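Long-range contacts in putative endonuclease/exonuclease/phosphatase family protein (Bacteroides thetaiotaomicron, PDB 3MPR), which probably acts as a metal-dependent nuclease of the endonuclease/exonuclease/phosphatase family, cutting phosphodiester bonds in nucleic acids: residues D246-V251 and E273-S278; I95-D100 and C122-F127; D199-C204 and E224-H229. All coordinates share one frame; numbering follows the deposited sequence.

Contact 1 of 3, residues D246-V251 and E273-S278; sequences DTYRSV and EARTPS. With ACY (acetic acid), chain E.
Tyr248 and Arg275 face each other as a hydrogen-bonded pair of an antiparallel two-stranded ribbon, and Ser250 and Glu273 form the next. Tyr248 O accepts from Arg275 N and from Arg249 NH1, each at 3.0 Å, from opposite faces of its carbonyl plane. The same Arg249 NH1 reaches Thr247 OG1 at 2.9 Å, while Arg249 NE is taken by Ser221 O of the second subunit. On the face that carries Tyr248, Ser250 and Arg275, the Arg275 chain, bent at chi2 (-80°), brings NE to Ser250 OG in a nearly straight bond (168°), 3.0 Å long and in the guanidinium plane. One water gathers Ser250 OG, Val251 O, Glu273 OE2 and Arg275 NH2, and Arg275 NH1 turns to Asp26 and Arg24 O. CB of Arg275 lies over one face of the Tyr248 ring, 3.5 Å from its centroid; the ring's hydroxyl bonds Gln30 and, through another water, Thr276 O. An acetate, probably from the crystallisation liquor, accepts from Arg249 N. Pro277 sets its CD against Asp246 O and packs on Val34 and Met38 of helix 28-41 and on Tyr12 of strand 5-13, so the ribbon's base joins the body of the fold beside the second subunit.

Contact 2 of 3, residues I95-D100 and C122-F127; sequences IVEKGD and CSWGHF
Strands 97-100 and 122-127 run antiparallel, their axes 4.6 Å apart at closest, and a classic beta bulge sets both Val96 and Glu97 opposite His126. His126 O takes a firm bond from Val96 N (2.8 Å) and a weak one from Glu97 N, while Glu97 O accepts from His126 N. Beyond the bulge the pairing is regular, Gly99 and Trp124 exchanging both their backbone bonds.

The side chains divide between the two faces of the sheet. On one, the Trp124 indole folds across the neighbouring strand: with CG set between its own backbone N and carbonyl carbon (chi1 61°), the ring lies over the backbone of Gly99, whose N sits 3.4 Å above the indole plane. A side chain on Gly99 would collide with this ring. Glu97 OE2 meets the indole edge at CH2, its carboxylate nearly perpendicular to the ring, and forms a salt bridge with Arg167. Replacing Trp124 with an alanine would probably uncover the Gly99 backbone and leave Glu97 OE2 without the indole edge it meets at CH2. Val96 CB stands over the centre of the His126 ring, 3.8 Å from the centroid; His126 NE2 is bonded to Glu135, and a water links ND1 to Glu97 OE1. The opposite face carries Ser123 OG, which donates to the anti lone pair of Asp100 OD2 at 2.6 Å, an oxygen that also accepts from Val72 N. Ile95 CG1 lies beside Phe127 CE2.

Strand 93-102 forms the outer margin of its six-stranded sheet; strand 121-129 continues the sheet inward by pairing with 135-142, while Ile95, Lys98 and Phe127 touch Ile70 of strand 67-70 in the seven-stranded sheet.

Contact 3 of 3, residues D199-C204 and E224-H229; sequences DSYEKC and ESRIDH
Asp199 OD2 is gripped by two groups: Arg226 NH2, which donates across a 2.9 Å salt bridge, and the hydroxyl of Tyr188 on helix 186-192. The arginine nitrogen arrives nearly along the C-O axis of the carboxylate. The other oxygen of Asp199, OD1, accepts from Tyr201 N at 2.9 Å, making Asp199 the N-cap of helix 200-203, so one carboxylate both caps a helix and pairs with an arginine remote in sequence.

The guanidinium of Arg226 lies flat on the Tyr201 ring, a cation-pi stack with planes only 4° apart and centres separated by 3.6 Å. CZ sits over CD1 and NH1 over the CE1 side, while CD of Arg226 adds a CH-pi contact to the same face. A bend at chi3 (-53°) turns the guanidinium as the chain crosses Tyr201 at about a right angle. Waters lie in its plane: one accepts from Arg226 NE at 2.7 Å and lies within bonding distance of His229 ND1 and Asp199 OD1, though it has too few protons for every acceptor near it, and another accepts from NH1. Glu202 OE2 adds a long salt bridge to Arg226 NH2 at 3.8 Å, its carboxylate steeply inclined to the guanidinium.

The arginine is therefore held by an aromatic face and by partners around its edge. Two nearby carboxylates would be expected to favour its positive charge: waters accept from NE and NH1, while Asp199 and Glu202 approach NH2.

In the fold
Read from the N terminus, the chain closes three loops in series, with none enclosing or crossing another. The two mixed sheets are those of the DNase I-like alpha/beta sandwich of this family. Contact 2 comes first, an edge pair of the six-stranded sheet joining strand 93-102 to strand 121-129. Contact 3 follows, tying helix 200-203 to the run leading into strand 228-232 near the other margin of that sheet; the two contacts lie about 24 Å apart between centres. Contact 1 closes last, as a two-stranded ribbon outside both sheets, returning late chain to its N-terminal part. Contacts 1 and 2 lie on opposite sides of the chain's centre, about 33 Å between their own centres.

Contact 1 of 3, residues D246-V251 and E273-S278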
loop_
_atom_site.group_PDB
_atom_site.type_symbol
_atom_site.label_atom_id
_atom_site.label_comp_id
_atom_site.label_asym_id
_atom_site.label_seq_id
_atom_site.Cartn_x
_atom_site.Cartn_y
_atom_site.Cartn_z
ATOM N N ASP A 246 7.038 -2.119 1.047
ATOM C CA ASP A 246 6.765 -3.506 0.669
ATOM C C ASP A 246 8.089 -4.201 0.383
ATOM O O ASP A 246 8.981 -3.604 -0.226
ATOM C CB ASP A 246 5.911 -3.584 -0.605
ATOM C CG ASP A 246 4.615 -2.794 -0.527
ATOM O OD1 ASP A 246 4.571 -1.728 0.125
ATOM O OD2 ASP A 246 3.641 -3.230 -1.189
ATOM N N THR A 247 8.225 -5.453 0.816
ATOM C CA THR A 247 9.421 -6.235 0.490
ATOM C C THR A 247 9.075 -7.617 -0.046
ATOM O O THR A 247 8.049 -8.207 0.322
ATOM C CB THR A 247 10.335 -6.439 1.736
ATOM O OG1 THR A 247 9.536 -6.878 2.840
ATOM C CG2 THR A 247 11.042 -5.155 2.117
ATOM N N TYR A 248 9.944 -8.139 -0.903
ATOM C CA TYR A 248 9.819 -9.512 -1.361
ATOM C C TYR A 248 10.853 -10.379 -0.635
ATOM O O TYR A 248 11.507 -9.910 0.302
ATOM C CB TYR A 248 9.931 -9.599 -2.897
ATOM C CG TYR A 248 11.315 -9.362 -3.500
ATOM C CD1 TYR A 248 12.084 -10.429 -3.933
ATOM C CD2 TYR A 248 11.821 -8.080 -3.683
ATOM C CE1 TYR A 248 13.326 -10.239 -4.507
ATOM C CE2 TYR A 248 13.082 -7.872 -4.267
ATOM C CZ TYR A 248 13.824 -8.969 -4.676
ATOM O OH TYR A 248 15.073 -8.825 -5.242
ATOM N N ARG A 249 10.985 -11.640 -1.034
ATOM C CA ARG A 249 11.906 -12.538 -0.340
ATOM C C ARG A 249 12.731 -13.301 -1.347
ATOM O O ARG A 249 12.244 -13.626 -2.429
ATOM C CB ARG A 249 11.159 -13.541 0.543
ATOM C CG ARG A 249 10.295 -12.922 1.653
ATOM C CD ARG A 249 11.105 -12.373 2.842
ATOM N NE ARG A 249 10.187 -11.853 3.857
ATOM C CZ ARG A 249 9.692 -10.620 3.849
ATOM N NH1 ARG A 249 10.066 -9.764 2.901
ATOM N NH2 ARG A 249 8.832 -10.238 4.794
ATOM N N SER A 250 13.967 -13.617 -0.974
ATOM C CA SER A 250 14.804 -14.477 -1.799
ATOM C C SER A 250 15.415 -15.562 -0.929
ATOM O O SER A 250 15.477 -15.433 0.292
ATOM C CB SER A 250 15.906 -13.663 -2.479
ATOM O OG SER A 250 16.787 -13.139 -1.504
ATOM N N VAL A 251 15.847 -16.647 -1.560
ATOM C CA VAL A 251 16.519 -17.713 -0.831
ATOM C C VAL A 251 17.932 -17.278 -0.473
ATOM O O VAL A 251 18.673 -16.784 -1.323
ATOM C CB VAL A 251 16.577 -19.010 -1.649
ATOM C CG1 VAL A 251 17.394 -20.071 -0.909
ATOM C CG2 VAL A 251 15.171 -19.513 -1.922
ATOM N N GLU A 273 15.600 -14.223 3.034
ATOM C CA GLU A 273 15.883 -12.890 3.531
ATOM C C GLU A 273 15.011 -11.865 2.819
ATOM O O GLU A 273 14.624 -12.055 1.668
ATOM C CB GLU A 273 17.357 -12.533 3.354
ATOM C CG GLU A 273 17.824 -12.449 1.914
ATOM C CD GLU A 273 19.340 -12.247 1.817
ATOM O OE1 GLU A 273 19.816 -11.126 2.110
ATOM O OE2 GLU A 273 20.055 -13.211 1.463
ATOM N N ALA A 274 14.705 -10.781 3.514
ATOM C CA ALA A 274 13.939 -9.705 2.908
ATOM C C ALA A 274 14.795 -8.998 1.874
ATOM O O ALA A 274 16.006 -8.868 2.049
ATOM C CB ALA A 274 13.475 -8.723 3.969
ATOM N N ARG A 275 14.156 -8.550 0.796
ATOM C CA ARG A 275 14.819 -7.793 -0.263
ATOM C C ARG A 275 13.937 -6.598 -0.576
ATOM O O ARG A 275 12.715 -6.734 -0.599
ATOM C CB ARG A 275 14.904 -8.638 -1.542
ATOM C CG ARG A 275 15.832 -9.834 -1.472
ATOM C CD ARG A 275 17.265 -9.389 -1.677
ATOM N NE ARG A 275 18.200 -10.512 -1.600
ATOM C CZ ARG A 275 19.521 -10.376 -1.675
ATOM N NH1 ARG A 275 20.057 -9.170 -1.832
ATOM N NH2 ARG A 275 20.305 -11.444 -1.588
ATOM N N THR A 276 14.536 -5.440 -0.836
ATOM C CA THR A 276 13.741 -4.284 -1.233
ATOM C C THR A 276 13.683 -4.260 -2.765
ATOM O O THR A 276 14.671 -4.573 -3.425
ATOM C CB THR A 276 14.326 -2.973 -0.690
ATOM O OG1 THR A 276 15.684 -2.831 -1.139
ATOM C CG2 THR A 276 14.282 -2.968 0.831
ATOM N N PRO A 277 12.515 -3.927 -3.332
ATOM C CA PRO A 277 12.351 -3.941 -4.792
ATOM C C PRO A 277 13.296 -2.953 -5.484
ATOM O O PRO A 277 13.708 -3.209 -6.606
ATOM C CB PRO A 277 10.889 -3.534 -4.985
ATOM C CG PRO A 277 10.214 -3.997 -3.715
ATOM C CD PRO A 277 11.231 -3.754 -2.630
ATOM N N SER A 278 13.629 -1.849 -4.823
ATOM C CA SER A 278 14.708 -0.987 -5.299
ATOM C C SER A 278 15.476 -0.463 -4.101
ATOM O O SER A 278 15.102 -0.732 -2.970
ATOM C CB SER A 278 14.175 0.182 -6.130
ATOM O OG SER A 278 15.260 0.990 -6.552
HETATM C C ACY E . 8.315 -13.014 -3.563
HETATM O O ACY E . 8.955 -12.587 -4.557
HETATM O OXT ACY E . 8.568 -12.728 -2.360
HETATM C CH3 ACY E . 7.157 -13.917 -3.862
HETATM O O HOH W 1 16.388 -6.520 -4.286
HETATM O O HOH W 2 19.283 -14.043 -1.245
#

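Contact 2 of 3, residues I95-D100 and C122-F127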
loop_
_atom_site.group_PDB
_atom_site.type_symbol
_atom_site.label_atom_id
_atom_site.label_comp_id
_atom_site.label_asym_id
_atom_site.label_seq_id
_atom_site.Cartn_x
_atom_site.Cartn_y
_atom_site.Cartn_z
ATOM N N ILE A 95 -1.238 12.968 -24.060
ATOM C CA ILE A 95 -0.114 13.890 -24.004
ATOM C C ILE A 95 -0.375 15.044 -24.943
ATOM O O ILE A 95 -0.617 14.840 -26.130
ATOM C CB ILE A 95 1.190 13.217 -24.387
ATOM C CG1 ILE A 95 1.619 12.273 -23.262
ATOM C CG2 ILE A 95 2.269 14.275 -24.674
ATOM C CD1 ILE A 95 2.790 11.392 -23.624
ATOM N N VAL A 96 -0.360 16.254 -24.406
ATOM C CA VAL A 96 -0.536 17.446 -25.225
ATOM C C VAL A 96 0.813 17.801 -25.813
ATOM O O VAL A 96 0.928 18.113 -26.995
ATOM C CB VAL A 96 -1.056 18.627 -24.390
ATOM C CG1 VAL A 96 -1.191 19.875 -25.249
ATOM C CG2 VAL A 96 -2.395 18.285 -23.745
ATOM N N GLU A 97 1.840 17.719 -24.974
ATOM C CA GLU A 97 3.191 18.123 -25.331
ATOM C C GLU A 97 4.133 17.378 -24.395
ATOM O O GLU A 97 3.766 17.075 -23.261
ATOM C CB GLU A 97 3.337 19.629 -25.090
ATOM C CG GLU A 97 4.094 20.370 -26.137
ATOM C CD GLU A 97 4.533 21.745 -25.675
ATOM O OE1 GLU A 97 3.684 22.554 -25.230
ATOM O OE2 GLU A 97 5.741 22.007 -25.755
ATOM N N LYS A 98 5.343 17.080 -24.856
ATOM C CA LYS A 98 6.347 16.458 -23.995
ATOM C C LYS A 98 7.737 16.944 -24.387
ATOM O O LYS A 98 7.957 17.359 -25.524
ATOM C CB LYS A 98 6.298 14.947 -24.122
ATOM C CG LYS A 98 6.723 14.445 -25.496
ATOM C CD LYS A 98 6.812 12.921 -25.502
ATOM C CE LYS A 98 7.018 12.372 -26.926
ATOM N NZ LYS A 98 7.382 10.917 -26.874
ATOM N N GLY A 99 8.682 16.875 -23.459
ATOM C CA GLY A 99 10.035 17.325 -23.753
ATOM C C GLY A 99 11.042 16.927 -22.694
ATOM O O GLY A 99 10.723 16.200 -21.748
ATOM N N ASP A 100 12.267 17.409 -22.857
ATOM C CA ASP A 100 13.345 17.146 -21.902
ATOM C C ASP A 100 14.278 18.339 -21.956
ATOM O O ASP A 100 14.452 18.946 -23.016
ATOM C CB ASP A 100 14.145 15.896 -22.295
ATOM C CG ASP A 100 13.258 14.736 -22.716
ATOM O OD1 ASP A 100 12.829 14.722 -23.888
ATOM O OD2 ASP A 100 12.992 13.836 -21.881
ATOM N N CYS A 122 15.974 16.523 -16.973
ATOM C CA CYS A 122 14.609 16.630 -16.493
ATOM C C CYS A 122 13.697 16.370 -17.683
ATOM O O CYS A 122 13.827 17.021 -18.724
ATOM C CB CYS A 122 14.346 18.023 -15.911
ATOM S SG CYS A 122 12.638 18.279 -15.419
ATOM N N SER A 123 12.811 15.386 -17.547
ATOM C CA SER A 123 11.833 15.086 -18.579
ATOM C C SER A 123 10.456 15.517 -18.089
ATOM O O SER A 123 10.165 15.468 -16.894
ATOM C CB SER A 123 11.821 13.591 -18.914
ATOM O OG SER A 123 13.085 13.167 -19.385
ATOM N N TRP A 124 9.600 15.929 -19.012
ATOM C CA TRP A 124 8.314 16.458 -18.616
ATOM C C TRP A 124 7.266 16.133 -19.656
ATOM O O TRP A 124 7.578 15.814 -20.814
ATOM C CB TRP A 124 8.414 17.978 -18.405
ATOM C CG TRP A 124 8.830 18.704 -19.674
ATOM C CD1 TRP A 124 10.101 18.965 -20.096
ATOM C CD2 TRP A 124 7.955 19.207 -20.686
ATOM N NE1 TRP A 124 10.069 19.618 -21.315
ATOM C CE2 TRP A 124 8.758 19.786 -21.688
ATOM C CE3 TRP A 124 6.563 19.243 -20.829
ATOM C CZ2 TRP A 124 8.216 20.374 -22.830
ATOM C CZ3 TRP A 124 6.023 19.832 -21.953
ATOM C CH2 TRP A 124 6.849 20.388 -22.947
ATOM N N GLY A 125 6.016 16.199 -19.228
ATOM C CA GLY A 125 4.897 16.089 -20.131
ATOM C C GLY A 125 3.818 17.053 -19.687
ATOM O O GLY A 125 3.618 17.262 -18.494
ATOM N N HIS A 126 3.153 17.657 -20.660
ATOM C CA HIS A 126 1.917 18.402 -20.443
ATOM C C HIS A 126 0.792 17.407 -20.706
ATOM O O HIS A 126 0.580 16.994 -21.848
ATOM C CB HIS A 126 1.880 19.570 -21.436
ATOM C CG HIS A 126 0.610 20.363 -21.437
ATOM N ND1 HIS A 126 0.505 21.576 -22.089
ATOM C CD2 HIS A 126 -0.609 20.117 -20.903
ATOM C CE1 HIS A 126 -0.723 22.044 -21.949
ATOM N NE2 HIS A 126 -1.420 21.176 -21.237
ATOM N N PHE A 127 0.099 16.990 -19.649
ATOM C CA PHE A 127 -0.941 15.967 -19.765
ATOM C C PHE A 127 -2.351 16.533 -19.722
ATOM O O PHE A 127 -2.578 17.597 -19.155
ATOM C CB PHE A 127 -0.805 14.939 -18.633
ATOM C CG PHE A 127 0.414 14.088 -18.744
ATOM C CD1 PHE A 127 1.609 14.505 -18.189
ATOM C CD2 PHE A 127 0.367 12.867 -19.405
ATOM C CE1 PHE A 127 2.742 13.733 -18.304
ATOM C CE2 PHE A 127 1.511 12.081 -19.529
ATOM C CZ PHE A 127 2.697 12.513 -18.971
HETATM O O HOH W 3 3.135 22.521 -22.539
HETATM O O HOH W 4 12.222 21.090 -22.591
#

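Contact 3 of 3, residues D199-C204 and E224-H229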
loop_
_atom_site.group_PDB
_atom_site.type_symbol
_atom_site.label_atom_id
_atom_site.label_comp_id
_atom_site.label_asym_id
_atom_site.label_seq_id
_atom_site.Cartn_x
_atom_site.Cartn_y
_atom_site.Cartn_z
ATOM N N ASP A 199 5.891 20.849 -0.639
ATOM C CA ASP A 199 6.310 19.472 -0.388
ATOM C C ASP A 199 5.086 18.656 0.040
ATOM O O ASP A 199 4.455 18.980 1.042
ATOM C CB ASP A 199 7.354 19.470 0.741
ATOM C CG ASP A 199 7.919 18.101 1.011
ATOM O OD1 ASP A 199 7.440 17.118 0.398
ATOM O OD2 ASP A 199 8.856 18.007 1.836
ATOM N N SER A 200 4.741 17.611 -0.707
ATOM C CA SER A 200 3.606 16.745 -0.369
ATOM C C SER A 200 3.739 16.161 1.035
ATOM O O SER A 200 2.749 15.895 1.702
ATOM C CB SER A 200 3.490 15.572 -1.356
ATOM O OG SER A 200 3.160 15.995 -2.672
ATOM N N TYR A 201 4.974 15.911 1.458
ATOM C CA TYR A 201 5.199 15.397 2.814
ATOM C C TYR A 201 4.642 16.365 3.847
ATOM O O TYR A 201 4.029 15.959 4.843
ATOM C CB TYR A 201 6.689 15.166 3.073
ATOM C CG TYR A 201 6.990 14.777 4.502
ATOM C CD1 TYR A 201 7.269 15.747 5.464
ATOM C CD2 TYR A 201 6.983 13.438 4.895
ATOM C CE1 TYR A 201 7.539 15.394 6.788
ATOM C CE2 TYR A 201 7.260 13.079 6.218
ATOM C CZ TYR A 201 7.534 14.064 7.151
ATOM O OH TYR A 201 7.795 13.714 8.454
ATOM N N GLU A 202 4.854 17.655 3.603
ATOM C CA GLU A 202 4.445 18.674 4.564
ATOM C C GLU A 202 2.975 19.041 4.425
ATOM O O GLU A 202 2.308 19.329 5.419
ATOM C CB GLU A 202 5.304 19.942 4.435
ATOM C CG GLU A 202 6.794 19.729 4.685
ATOM C CD GLU A 202 7.131 19.426 6.146
ATOM O OE1 GLU A 202 6.262 19.599 7.026
ATOM O OE2 GLU A 202 8.274 19.006 6.407
ATOM N N LYS A 203 2.459 19.039 3.201
ATOM C CA LYS A 203 1.115 19.575 2.986
ATOM C C LYS A 203 -0.023 18.544 3.013
ATOM O O LYS A 203 -1.194 18.918 3.045
ATOM C CB LYS A 203 1.063 20.390 1.691
ATOM C CG LYS A 203 2.034 21.565 1.685
ATOM C CD LYS A 203 1.976 22.342 3.000
ATOM C CE LYS A 203 2.991 23.475 3.024
ATOM N NZ LYS A 203 3.054 24.136 4.365
ATOM N N CYS A 204 0.314 17.257 2.984
ATOM C CA CYS A 204 -0.708 16.218 2.956
ATOM C C CYS A 204 -1.657 16.330 4.159
ATOM O O CYS A 204 -1.239 16.721 5.241
ATOM C CB CYS A 204 -0.056 14.821 2.947
ATOM S SG CYS A 204 0.979 14.459 4.387
ATOM N N GLU A 224 15.257 9.588 8.810
ATOM C CA GLU A 224 14.253 10.624 8.608
ATOM C C GLU A 224 14.592 11.494 7.397
ATOM O O GLU A 224 13.864 12.435 7.081
ATOM C CB GLU A 224 14.096 11.495 9.859
ATOM C CG GLU A 224 13.470 10.757 11.036
ATOM C CD GLU A 224 13.213 11.666 12.228
ATOM O OE1 GLU A 224 14.193 12.065 12.892
ATOM O OE2 GLU A 224 12.032 11.983 12.497
ATOM N N SER A 225 15.701 11.200 6.729
ATOM C CA SER A 225 16.040 11.935 5.505
ATOM C C SER A 225 15.093 11.531 4.380
ATOM O O SER A 225 14.836 10.353 4.180
ATOM C CB SER A 225 17.479 11.640 5.064
ATOM O OG SER A 225 18.420 12.248 5.938
ATOM N N ARG A 226 14.586 12.514 3.646
ATOM C CA ARG A 226 13.824 12.262 2.433
ATOM C C ARG A 226 14.629 12.872 1.282
ATOM O O ARG A 226 14.950 14.069 1.299
ATOM C CB ARG A 226 12.432 12.904 2.528
ATOM C CG ARG A 226 11.693 12.595 3.852
ATOM C CD ARG A 226 10.269 13.144 3.868
ATOM N NE ARG A 226 10.199 14.564 3.546
ATOM C CZ ARG A 226 10.425 15.552 4.410
ATOM N NH1 ARG A 226 10.727 15.287 5.673
ATOM N NH2 ARG A 226 10.327 16.809 4.009
ATOM N N ILE A 227 15.010 12.051 0.305
ATOM C CA ILE A 227 15.737 12.577 -0.844
ATOM C C ILE A 227 14.928 12.437 -2.137
ATOM O O ILE A 227 15.279 13.006 -3.181
ATOM C CB ILE A 227 17.145 11.952 -0.974
ATOM C CG1 ILE A 227 17.071 10.462 -1.311
ATOM C CG2 ILE A 227 17.955 12.206 0.303
ATOM C CD1 ILE A 227 18.440 9.837 -1.577
ATOM N N ASP A 228 13.832 11.689 -2.054
ATOM C CA ASP A 228 12.896 11.583 -3.159
ATOM C C ASP A 228 11.667 12.365 -2.742
ATOM O O ASP A 228 11.106 12.103 -1.682
ATOM C CB ASP A 228 12.538 10.111 -3.386
ATOM C CG ASP A 228 13.768 9.260 -3.636
ATOM O OD1 ASP A 228 14.264 8.602 -2.691
ATOM O OD2 ASP A 228 14.262 9.292 -4.780
ATOM N N HIS A 229 11.255 13.331 -3.565
ATOM C CA HIS A 229 10.160 14.211 -3.197
ATOM C C HIS A 229 9.135 14.266 -4.306
ATOM O O HIS A 229 9.440 13.993 -5.475
ATOM C CB HIS A 229 10.657 15.654 -2.990
ATOM C CG HIS A 229 11.758 15.791 -1.989
ATOM N ND1 HIS A 229 11.575 15.549 -0.642
ATOM C CD2 HIS A 229 13.051 16.168 -2.133
ATOM C CE1 HIS A 229 12.712 15.761 -0.004
ATOM N NE2 HIS A 229 13.622 16.140 -0.884
HETATM O O HOH W 5 9.525 14.989 0.932
HETATM O O HOH W 6 11.015 17.282 7.431
HETATM O O HOH W 7 10.763 19.679 5.738
#